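PDB 2QZC: transcriptional activator TenA-1 from Sulfolobus solfataricus P2, which probably acts as a TenA-type thiaminase, a lyase-like enzyme that breaks down thiamin or related compounds. Local coordinates for residues L29-G34 and E154-W159. Residues are numbered along the deposited sequence; the frame is centred on the assembly and turned at random.
Sequences LKMRDG and EVYKTW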
loop_
_atom_site.group_PDB
_atom_site.type_symbol
_atom_site.label_atom_id
_atom_site.label_comp_id
_atom_site.label_asym_id
_atom_site.label_seq_id
_atom_site.Cartn_x
_atom_site.Cartn_y
_atom_site.Cartn_z
ATOM N N LEU A 29 2.775 -21.310 24.925
ATOM C CA LEU A 29 2.465 -22.570 25.622
ATOM C C LEU A 29 1.250 -22.400 26.514
ATOM O O LEU A 29 0.413 -23.317 26.590
ATOM C CB LEU A 29 3.663 -23.047 26.445
ATOM C CG LEU A 29 4.978 -23.311 25.701
ATOM C CD1 LEU A 29 6.120 -23.833 26.649
ATOM C CD2 LEU A 29 4.759 -24.233 24.496
ATOM N N LYS A 30 1.110 -21.235 27.155
ATOM C CA LYS A 30 -0.037 -20.949 28.022
ATOM C C LYS A 30 -1.300 -20.679 27.213
ATOM O O LYS A 30 -2.405 -20.922 27.706
ATOM C CB LYS A 30 0.245 -19.852 29.027
ATOM C CG LYS A 30 1.366 -20.219 29.996
ATOM C CD LYS A 30 1.566 -19.200 31.092
ATOM C CE LYS A 30 0.493 -19.340 32.182
ATOM N NZ LYS A 30 0.460 -20.696 32.876
HETATM N N MSE A 31 -1.170 -20.162 25.980
HETATM C CA MSE A 31 -2.346 -20.077 25.089
HETATM C C MSE A 31 -2.824 -21.487 24.697
HETATM O O MSE A 31 -4.023 -21.770 24.690
HETATM C CB MSE A 31 -2.097 -19.236 23.813
HETATM C CG MSE A 31 -2.114 -17.777 24.091
HETATM SE SE MSE A 31 -2.300 -16.748 22.441
HETATM C CE MSE A 31 -0.678 -17.152 21.693
ATOM N N ARG A 32 -1.873 -22.347 24.363
ATOM C CA ARG A 32 -2.169 -23.713 23.906
ATOM C C ARG A 32 -2.847 -24.521 25.011
ATOM O O ARG A 32 -3.769 -25.281 24.692
ATOM C CB ARG A 32 -0.905 -24.432 23.424
ATOM C CG ARG A 32 -1.085 -25.917 23.030
ATOM C CD ARG A 32 -2.028 -26.105 21.905
ATOM N NE ARG A 32 -2.218 -27.522 21.602
ATOM C CZ ARG A 32 -3.017 -28.349 22.279
ATOM N NH1 ARG A 32 -3.693 -27.964 23.360
ATOM N NH2 ARG A 32 -3.118 -29.623 21.883
ATOM N N ASP A 33 -2.406 -24.401 26.261
ATOM C CA ASP A 33 -3.077 -25.164 27.363
ATOM C C ASP A 33 -4.236 -24.404 27.968
ATOM O O ASP A 33 -4.876 -24.876 28.902
ATOM C CB ASP A 33 -2.079 -25.707 28.401
ATOM C CG ASP A 33 -1.464 -24.683 29.295
ATOM O OD1 ASP A 33 -1.867 -23.525 29.351
ATOM O OD2 ASP A 33 -0.515 -25.093 30.025
ATOM N N GLY A 34 -4.483 -23.192 27.483
ATOM C CA GLY A 34 -5.570 -22.349 27.932
ATOM C C GLY A 34 -5.367 -21.626 29.223
ATOM O O GLY A 34 -6.263 -20.864 29.604
ATOM N N GLU A 154 -11.620 -21.022 24.081
ATOM C CA GLU A 154 -12.325 -20.434 22.952
ATOM C C GLU A 154 -11.682 -19.124 22.436
ATOM O O GLU A 154 -11.633 -18.899 21.221
ATOM C CB GLU A 154 -13.799 -20.222 23.296
ATOM C CG GLU A 154 -14.678 -19.668 22.164
ATOM C CD GLU A 154 -14.777 -20.505 20.882
ATOM O OE1 GLU A 154 -14.280 -21.653 20.756
ATOM O OE2 GLU A 154 -15.409 -19.982 19.933
ATOM N N VAL A 155 -11.226 -18.273 23.348
ATOM C CA VAL A 155 -10.554 -17.006 22.960
ATOM C C VAL A 155 -9.276 -17.307 22.189
ATOM O O VAL A 155 -9.060 -16.745 21.104
ATOM C CB VAL A 155 -10.284 -16.119 24.183
ATOM C CG1 VAL A 155 -9.334 -14.966 23.826
ATOM C CG2 VAL A 155 -11.588 -15.574 24.711
ATOM N N TYR A 156 -8.442 -18.212 22.704
ATOM C CA TYR A 156 -7.178 -18.553 22.021
ATOM C C TYR A 156 -7.345 -19.285 20.727
ATOM O O TYR A 156 -6.657 -18.990 19.746
ATOM C CB TYR A 156 -6.149 -19.203 22.986
ATOM C CG TYR A 156 -5.995 -18.401 24.252
ATOM C CD1 TYR A 156 -5.929 -16.995 24.222
ATOM C CD2 TYR A 156 -5.927 -19.011 25.496
ATOM C CE1 TYR A 156 -5.831 -16.257 25.355
ATOM C CE2 TYR A 156 -5.832 -18.246 26.661
ATOM C CZ TYR A 156 -5.790 -16.861 26.582
ATOM O OH TYR A 156 -5.693 -16.057 27.675
ATOM N N LYS A 157 -8.325 -20.180 20.649
ATOM C CA LYS A 157 -8.652 -20.847 19.399
ATOM C C LYS A 157 -9.132 -19.812 18.358
ATOM O O LYS A 157 -8.771 -19.876 17.182
ATOM C CB LYS A 157 -9.738 -21.933 19.652
ATOM C CG LYS A 157 -10.092 -22.755 18.441
ATOM C CD LYS A 157 -11.209 -23.799 18.719
ATOM C CE LYS A 157 -10.783 -24.892 19.622
ATOM N NZ LYS A 157 -9.678 -25.757 19.098
ATOM N N THR A 158 -9.961 -18.872 18.797
ATOM C CA THR A 158 -10.462 -17.807 17.898
ATOM C C THR A 158 -9.315 -16.954 17.356
ATOM O O THR A 158 -9.244 -16.700 16.146
ATOM C CB THR A 158 -11.482 -16.901 18.600
ATOM O OG1 THR A 158 -12.624 -17.682 19.009
ATOM C CG2 THR A 158 -11.975 -15.773 17.668
ATOM N N TRP A 159 -8.420 -16.533 18.251
ATOM C CA TRP A 159 -7.245 -15.755 17.828
ATOM C C TRP A 159 -6.433 -16.538 16.816
ATOM O O TRP A 159 -6.077 -16.013 15.747
ATOM C CB TRP A 159 -6.393 -15.432 19.059
ATOM C CG TRP A 159 -5.068 -14.753 18.744
ATOM C CD1 TRP A 159 -4.843 -13.408 18.596
ATOM C CD2 TRP A 159 -3.811 -15.391 18.603
ATOM N NE1 TRP A 159 -3.535 -13.188 18.312
ATOM C CE2 TRP A 159 -2.863 -14.371 18.299
ATOM C CE3 TRP A 159 -3.384 -16.718 18.625
ATOM C CZ2 TRP A 159 -1.515 -14.653 18.075
ATOM C CZ3 TRP A 159 -2.072 -17.007 18.362
ATOM C CH2 TRP A 159 -1.128 -15.965 18.108
#
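Met31, a selenomethionine in this crystal, lies between two aromatic side chains of helix 154-164, meeting both Tyr156 and Trp159 and crossing each at about a right angle. Its CG sits over one face of the Tyr156 phenol ring, 4.0 Å from the centroid and 16° off the normal, a CH-pi contact displaced toward the rim. From there the chain carries SE over one face of the Trp159 six-membered ring, 4.2 Å from its centroid; the same SE meets the Tyr156 ring only obliquely. A bend at the last torsion (chi3 -67°) then lays CE against Trp159, 3.6 Å from CZ3. The phenol also rests against backbone: its CD2 is 3.4 Å from Met31 O, and Gly34 O lies in the ring plane at the edge, 4.0 Å from CE2. Outside the pair, the Tyr156 hydroxyl hydrogen-bonds Leu36 O, and Phe41 of helix 38-63 meets both the Tyr156 and Trp159 rings edge-to-face. Met31 O accepts a hydrogen bond from Ser151 OG. A leucine in place of Tyr156 would probably leave Leu36 O without its hydroxyl partner and strip Met31 CG of the flat face beneath it. Here a double Met-aromatic contact joins the end of helix 26-32 to the first half of helix 154-164, within the all-helical heme oxygenase-like fold of the TenA family.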